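Cyclopenase asqI (Emericella nidulans, PDB 5YY3) catalyses the zinc-dependent conversion of 4'-methoxycyclopenin into 4'-methoxyviridicatin, with release of methyl isocyanate, in aspoquinolone biosynthesis. Local coordinates at residues W294-N297 / I298-A301; R395-K398 / H399-Y402. All coordinates share one frame; numbering follows the deposited sequence.

In the fold
Two local contacts, each between neighbouring turns of one helix, illustrate how intrahelical packing sets side chains that then meet between helices. Contact 1 lies on helix 288-304 and contact 2, later in the chain, on helix 391-410; both fall in the hemocyanin-type copper-containing domain, which here serves a zinc enzyme. Their centres are about 15 Å apart, yet they meet through Tyr299, whose OH packs 3.2 Å from CE2 of Tyr402 and 3.3 Å from CE1 of His399. Contact 2 faces the metal side, where Tyr397 lies beside zinc ligands His186 and His218. Contact 1, away from the site, borders the second subunit, which Tyr402 also touches; the helices thus reach from the zinc surroundings to the interface.

Contact 1 (W294-N297 / I298-A301); sequences WRDN and IYAA
One face of the Tyr299 ring receives two parts of Arg295: the backbone O, 3.2 Å above the ring plane and offset toward its rim, and the methylene CG, 3.7 Å from the ring centroid in a CH-pi contact. CG stands opposite the backbone N (chi1 171°), which runs the arginine chain over the ring. The chain then bends at chi3, and the guanidinium ends within 10° of parallel to the tyrosine plane. At the edge of that guanidinium, in its plane, sits the carboxylate of Asp296. Arg295 NE (3.2 Å) and NH2 (3.1 Å) hydrogen-bond side-on to the single oxygen OD1 of Asp296, from the same face of the carboxylate, as a salt bridge. OD2 instead forms a salt bridge with Arg303 of the second subunit, and Tyr243 adds a cation-pi contact to Arg295. The backbone of the turn carries the usual i to i+4 hydrogen bonds, such as Ile298 N to Trp294 O at 2.9 Å. Ile298 turns CG1 to within 3.2 Å of Trp294 O. Around this turn of helix 288-304, Tyr299 packs on helix 391-410, Asn297 hydrogen-bonds through ND2 to Arg351 O of helix 349-352, and Ile298 touches strand 306-307 and helix 323-331.

Contact 2 (R395-K398 / H399-Y402); sequences RWYK and HLQY
Trp396 meets His399 and Leu400 on the next turn of helix 391-410. His399 CD2 lies over one face of the indole, 3.7 Å from Trp396 CZ3 and near the ring's rim. They form an oblique aromatic pair, its planes inclined at 53°, with the centroids of the Trp396 six-membered ring and the imidazole 5.0 Å apart. One turn apart on the helix, both have CG trans to the backbone N (chi1 -175° for Trp396, 176° for His399), a torsion that swings imidazole CD2 over the indole.

In van der Waals packing, both methyls of Leu400 lie against the pyrrole side of Trp396. Leu400 CD2 comes within 3.8 Å of Trp396 NE1, while CD1 lies 4.0 Å from Trp396 CD1 and also meets the edge of the Tyr397 ring. Tyr397 itself lies about 3 Å from the zinc ligand His218, between nearest side-chain atoms. Backbone bonds complete the turn: Leu400 N gives a nearly straight one to Trp396 O at 2.9 Å, whereas that from Tyr402 N to Lys398 O is weak.

The polar ends are met by residues outside the turn. Trp396 NE1 hydrogen-bonds to His356 ND1, and the extended Lys398 forms a salt bridge with Glu226. His399 is held at ND1 by Asn241 OD1 and at NE2 by Tyr243 OH, and these two hydrogen bonds should fix the rotation of the imidazole, whose CD2 meets Trp396.

Contact 1 (W294-N297 / I298-A301)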
ATOM      1  N   TRP A 294      24.602  28.460  16.728  1.00 27.29           N
ATOM      2  CA  TRP A 294      23.643  28.706  17.812  1.00 25.62           C
ATOM      3  C   TRP A 294      23.165  27.406  18.474  1.00 25.30           C
ATOM      4  O   TRP A 294      23.214  27.268  19.699  1.00 26.43           O
ATOM      5  CB  TRP A 294      22.432  29.491  17.281  1.00 28.63           C
ATOM      6  CG  TRP A 294      22.742  30.922  16.900  1.00 29.18           C
ATOM      7  CD1 TRP A 294      23.802  31.667  17.329  1.00 27.76           C
ATOM      8  CD2 TRP A 294      21.980  31.770  16.024  1.00 28.83           C
ATOM      9  NE1 TRP A 294      23.750  32.927  16.778  1.00 32.29           N
ATOM     10  CE2 TRP A 294      22.646  33.019  15.974  1.00 29.41           C
ATOM     11  CE3 TRP A 294      20.804  31.600  15.282  1.00 25.86           C
ATOM     12  CZ2 TRP A 294      22.170  34.094  15.208  1.00 27.75           C
ATOM     13  CZ3 TRP A 294      20.327  32.671  14.520  1.00 26.74           C
ATOM     14  CH2 TRP A 294      21.013  33.901  14.488  1.00 30.56           C
ATOM     15  N   ARG A 295      22.712  26.460  17.651  1.00 26.69           N
ATOM     16  CA  ARG A 295      22.284  25.137  18.111  1.00 27.20           C
ATOM     17  C   ARG A 295      23.382  24.451  18.918  1.00 26.08           C
ATOM     18  O   ARG A 295      23.123  23.915  19.995  1.00 23.10           O
ATOM     19  CB  ARG A 295      21.895  24.248  16.919  1.00 19.61           C
ATOM     20  CG  ARG A 295      21.652  22.777  17.277  1.00 23.15           C
ATOM     21  CD  ARG A 295      21.760  21.887  16.043  1.00 24.17           C
ATOM     22  NE  ARG A 295      23.147  21.792  15.606  1.00 28.64           N
ATOM     23  CZ  ARG A 295      23.542  21.391  14.400  1.00 25.15           C
ATOM     24  NH1 ARG A 295      22.642  21.057  13.484  1.00 26.49           N
ATOM     25  NH2 ARG A 295      24.845  21.338  14.101  1.00 20.21           N
ATOM     26  N   ASP A 296      24.597  24.449  18.370  1.00 23.79           N
ATOM     27  CA  ASP A 296      25.736  23.795  19.013  1.00 26.62           C
ATOM     28  C   ASP A 296      26.016  24.422  20.368  1.00 22.58           C
ATOM     29  O   ASP A 296      26.412  23.739  21.315  1.00 24.07           O
ATOM     30  CB  ASP A 296      26.997  23.900  18.155  1.00 28.59           C
ATOM     31  CG  ASP A 296      26.927  23.074  16.908  1.00 27.47           C
ATOM     32  OD1 ASP A 296      26.033  22.198  16.831  1.00 28.03           O
ATOM     33  OD2 ASP A 296      27.783  23.291  16.011  1.00 30.56           O
ATOM     34  N   ASN A 297      25.826  25.735  20.448  1.00 21.29           N
ATOM     35  CA  ASN A 297      26.147  26.457  21.665  1.00 25.17           C
ATOM     36  C   ASN A 297      25.084  26.206  22.731  1.00 23.27           C
ATOM     37  O   ASN A 297      25.409  26.022  23.906  1.00 23.37           O
ATOM     38  CB  ASN A 297      26.304  27.954  21.375  1.00 26.37           C
ATOM     39  CG  ASN A 297      27.573  28.269  20.597  1.00 27.93           C
ATOM     40  OD1 ASN A 297      28.500  27.464  20.553  1.00 27.33           O
ATOM     41  ND2 ASN A 297      27.622  29.449  19.995  1.00 21.70           N
ATOM     42  N   ILE A 298      23.817  26.168  22.316  1.00 24.30           N
ATOM     43  CA  ILE A 298      22.730  25.819  23.231  1.00 22.53           C
ATOM     44  C   ILE A 298      22.881  24.368  23.693  1.00 22.26           C
ATOM     45  O   ILE A 298      22.611  24.049  24.857  1.00 25.68           O
ATOM     46  CB  ILE A 298      21.353  26.049  22.581  1.00 22.69           C
ATOM     47  CG1 ILE A 298      21.215  27.521  22.204  1.00 22.27           C
ATOM     48  CG2 ILE A 298      20.213  25.626  23.526  1.00 18.38           C
ATOM     49  CD1 ILE A 298      19.922  27.865  21.535  1.00 23.69           C
ATOM     50  N   TYR A 299      23.340  23.489  22.799  1.00 23.25           N
ATOM     51  CA  TYR A 299      23.601  22.103  23.194  1.00 24.91           C
ATOM     52  C   TYR A 299      24.662  22.058  24.294  1.00 24.02           C
ATOM     53  O   TYR A 299      24.486  21.417  25.343  1.00 23.46           O
ATOM     54  CB  TYR A 299      24.076  21.265  22.011  1.00 27.88           C
ATOM     55  CG  TYR A 299      23.010  20.818  21.018  1.00 28.57           C
ATOM     56  CD1 TYR A 299      21.655  21.009  21.262  1.00 28.65           C
ATOM     57  CD2 TYR A 299      23.379  20.191  19.834  1.00 25.31           C
ATOM     58  CE1 TYR A 299      20.695  20.596  20.337  1.00 24.36           C
ATOM     59  CE2 TYR A 299      22.436  19.768  18.926  1.00 29.24           C
ATOM     60  CZ  TYR A 299      21.095  19.968  19.178  1.00 25.96           C
ATOM     61  OH  TYR A 299      20.177  19.544  18.239  1.00 24.93           O
ATOM     62  N   ALA A 300      25.760  22.762  24.037  1.00 24.99           N
ATOM     63  CA  ALA A 300      26.928  22.762  24.912  1.00 25.42           C
ATOM     64  C   ALA A 300      26.599  23.345  26.282  1.00 22.11           C
ATOM     65  O   ALA A 300      27.018  22.817  27.318  1.00 24.23           O
ATOM     66  CB  ALA A 300      28.071  23.542  24.253  1.00 21.87           C
ATOM     67  N   ALA A 301      25.848  24.441  26.269  1.00 22.57           N
ATOM     68  CA  ALA A 301      25.407  25.112  27.484  1.00 21.02           C
ATOM     69  C   ALA A 301      24.542  24.211  28.372  1.00 26.81           C
ATOM     70  O   ALA A 301      24.690  24.206  29.588  1.00 29.98           O
ATOM     71  CB  ALA A 301      24.641  26.372  27.125  1.00 24.89           C
TER

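Contact 2 (R395-K398 / H399-Y402)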
ATOM      1  N   ARG A 395       8.480  18.908  11.835  1.00 20.59           N
ATOM      2  CA  ARG A 395       9.853  18.438  11.988  1.00 23.11           C
ATOM      3  C   ARG A 395      10.660  19.465  12.801  1.00 21.51           C
ATOM      4  O   ARG A 395      11.513  19.094  13.610  1.00 19.72           O
ATOM      5  CB  ARG A 395      10.498  18.156  10.623  1.00 21.28           C
ATOM      6  CG  ARG A 395       9.744  17.083   9.802  1.00 21.57           C
ATOM      7  CD  ARG A 395      10.607  16.505   8.658  1.00 20.02           C
ATOM      8  NE  ARG A 395      11.932  16.237   9.186  1.00 24.40           N
ATOM      9  CZ  ARG A 395      13.006  15.999   8.449  1.00 30.83           C
ATOM     10  NH1 ARG A 395      12.910  15.962   7.118  1.00 28.40           N
ATOM     11  NH2 ARG A 395      14.177  15.798   9.057  1.00 26.50           N
ATOM     12  N   TRP A 396      10.364  20.750  12.619  1.00 19.03           N
ATOM     13  CA  TRP A 396      10.983  21.763  13.464  1.00 18.37           C
ATOM     14  C   TRP A 396      10.461  21.679  14.913  1.00 23.01           C
ATOM     15  O   TRP A 396      11.257  21.721  15.860  1.00 23.66           O
ATOM     16  CB  TRP A 396      10.760  23.170  12.890  1.00 20.40           C
ATOM     17  CG  TRP A 396      11.483  24.244  13.679  1.00 22.27           C
ATOM     18  CD1 TRP A 396      10.923  25.133  14.544  1.00 22.29           C
ATOM     19  CD2 TRP A 396      12.895  24.519  13.677  1.00 19.65           C
ATOM     20  NE1 TRP A 396      11.894  25.948  15.081  1.00 24.44           N
ATOM     21  CE2 TRP A 396      13.118  25.591  14.564  1.00 21.74           C
ATOM     22  CE3 TRP A 396      13.998  23.952  13.026  1.00 16.96           C
ATOM     23  CZ2 TRP A 396      14.386  26.120  14.811  1.00 23.40           C
ATOM     24  CZ3 TRP A 396      15.257  24.478  13.264  1.00 22.16           C
ATOM     25  CH2 TRP A 396      15.441  25.556  14.148  1.00 19.85           C
ATOM     26  N   TYR A 397       9.144  21.556  15.097  1.00 19.94           N
ATOM     27  CA  TYR A 397       8.593  21.422  16.457  1.00 20.12           C
ATOM     28  C   TYR A 397       9.227  20.237  17.193  1.00 20.64           C
ATOM     29  O   TYR A 397       9.511  20.329  18.386  1.00 20.95           O
ATOM     30  CB  TYR A 397       7.074  21.244  16.445  1.00 19.17           C
ATOM     31  CG  TYR A 397       6.262  22.347  15.778  1.00 21.66           C
ATOM     32  CD1 TYR A 397       6.750  23.648  15.658  1.00 25.20           C
ATOM     33  CD2 TYR A 397       5.001  22.070  15.259  1.00 20.10           C
ATOM     34  CE1 TYR A 397       5.982  24.652  15.041  1.00 24.61           C
ATOM     35  CE2 TYR A 397       4.235  23.058  14.643  1.00 23.23           C
ATOM     36  CZ  TYR A 397       4.729  24.346  14.538  1.00 23.96           C
ATOM     37  OH  TYR A 397       3.959  25.312  13.923  1.00 25.87           O
ATOM     38  N   LYS A 398       9.476  19.130  16.497  1.00 22.31           N
ATOM     39  CA  LYS A 398      10.094  18.003  17.198  1.00 19.39           C
ATOM     40  C   LYS A 398      11.563  18.308  17.513  1.00 22.85           C
ATOM     41  O   LYS A 398      12.099  17.801  18.498  1.00 24.17           O
ATOM     42  CB  LYS A 398       9.981  16.690  16.415  1.00 19.50           C
ATOM     43  CG  LYS A 398      10.502  15.499  17.237  1.00 21.28           C
ATOM     44  CD  LYS A 398      10.042  14.156  16.701  1.00 26.27           C
ATOM     45  CE  LYS A 398      10.808  13.006  17.359  1.00 22.59           C
ATOM     46  NZ  LYS A 398      10.470  11.669  16.745  1.00 30.28           N
ATOM     47  N   HIS A 399      12.203  19.156  16.704  1.00 22.03           N
ATOM     48  CA  HIS A 399      13.549  19.639  17.039  1.00 21.32           C
ATOM     49  C   HIS A 399      13.523  20.479  18.304  1.00 21.29           C
ATOM     50  O   HIS A 399      14.339  20.266  19.191  1.00 22.28           O
ATOM     51  CB  HIS A 399      14.155  20.459  15.902  1.00 20.36           C
ATOM     52  CG  HIS A 399      15.492  21.054  16.234  1.00 21.88           C
ATOM     53  ND1 HIS A 399      16.566  20.295  16.654  1.00 23.18           N
ATOM     54  CD2 HIS A 399      15.932  22.335  16.193  1.00 18.95           C
ATOM     55  CE1 HIS A 399      17.606  21.079  16.861  1.00 18.56           C
ATOM     56  NE2 HIS A 399      17.249  22.321  16.587  1.00 19.42           N
ATOM     57  N   LEU A 400      12.609  21.446  18.379  1.00 18.99           N
ATOM     58  CA  LEU A 400      12.380  22.178  19.633  1.00 22.06           C
ATOM     59  C   LEU A 400      12.210  21.214  20.806  1.00 23.80           C
ATOM     60  O   LEU A 400      12.804  21.406  21.873  1.00 20.48           O
ATOM     61  CB  LEU A 400      11.141  23.084  19.529  1.00 21.56           C
ATOM     62  CG  LEU A 400      11.231  24.155  18.446  1.00 20.78           C
ATOM     63  CD1 LEU A 400       9.946  24.956  18.383  1.00 23.68           C
ATOM     64  CD2 LEU A 400      12.427  25.064  18.721  1.00 17.46           C
ATOM     65  N   GLN A 401      11.405  20.166  20.604  1.00 24.52           N
ATOM     66  CA  GLN A 401      11.161  19.194  21.671  1.00 24.77           C
ATOM     67  C   GLN A 401      12.470  18.549  22.152  1.00 26.48           C
ATOM     68  O   GLN A 401      12.595  18.174  23.329  1.00 28.93           O
ATOM     69  CB  GLN A 401      10.189  18.109  21.207  1.00 21.57           C
ATOM     70  CG  GLN A 401       9.708  17.192  22.328  1.00 23.48           C
ATOM     71  CD  GLN A 401       9.098  15.895  21.804  1.00 26.29           C
ATOM     72  OE1 GLN A 401       9.752  15.132  21.076  1.00 25.25           O
ATOM     73  NE2 GLN A 401       7.839  15.636  22.174  1.00 21.36           N
ATOM     74  N   TYR A 402      13.443  18.431  21.250  1.00 22.65           N
ATOM     75  CA  TYR A 402      14.730  17.813  21.591  1.00 22.64           C
ATOM     76  C   TYR A 402      15.442  18.584  22.707  1.00 24.91           C
ATOM     77  O   TYR A 402      16.019  17.984  23.624  1.00 25.37           O
ATOM     78  CB  TYR A 402      15.624  17.705  20.344  1.00 22.79           C
ATOM     79  CG  TYR A 402      16.995  17.130  20.607  1.00 22.98           C
ATOM     80  CD1 TYR A 402      17.147  15.949  21.315  1.00 23.91           C
ATOM     81  CD2 TYR A 402      18.141  17.761  20.125  1.00 25.33           C
ATOM     82  CE1 TYR A 402      18.400  15.411  21.571  1.00 22.38           C
ATOM     83  CE2 TYR A 402      19.410  17.233  20.362  1.00 25.46           C
ATOM     84  CZ  TYR A 402      19.533  16.056  21.087  1.00 27.04           C
ATOM     85  OH  TYR A 402      20.778  15.514  21.327  1.00 23.97           O
TER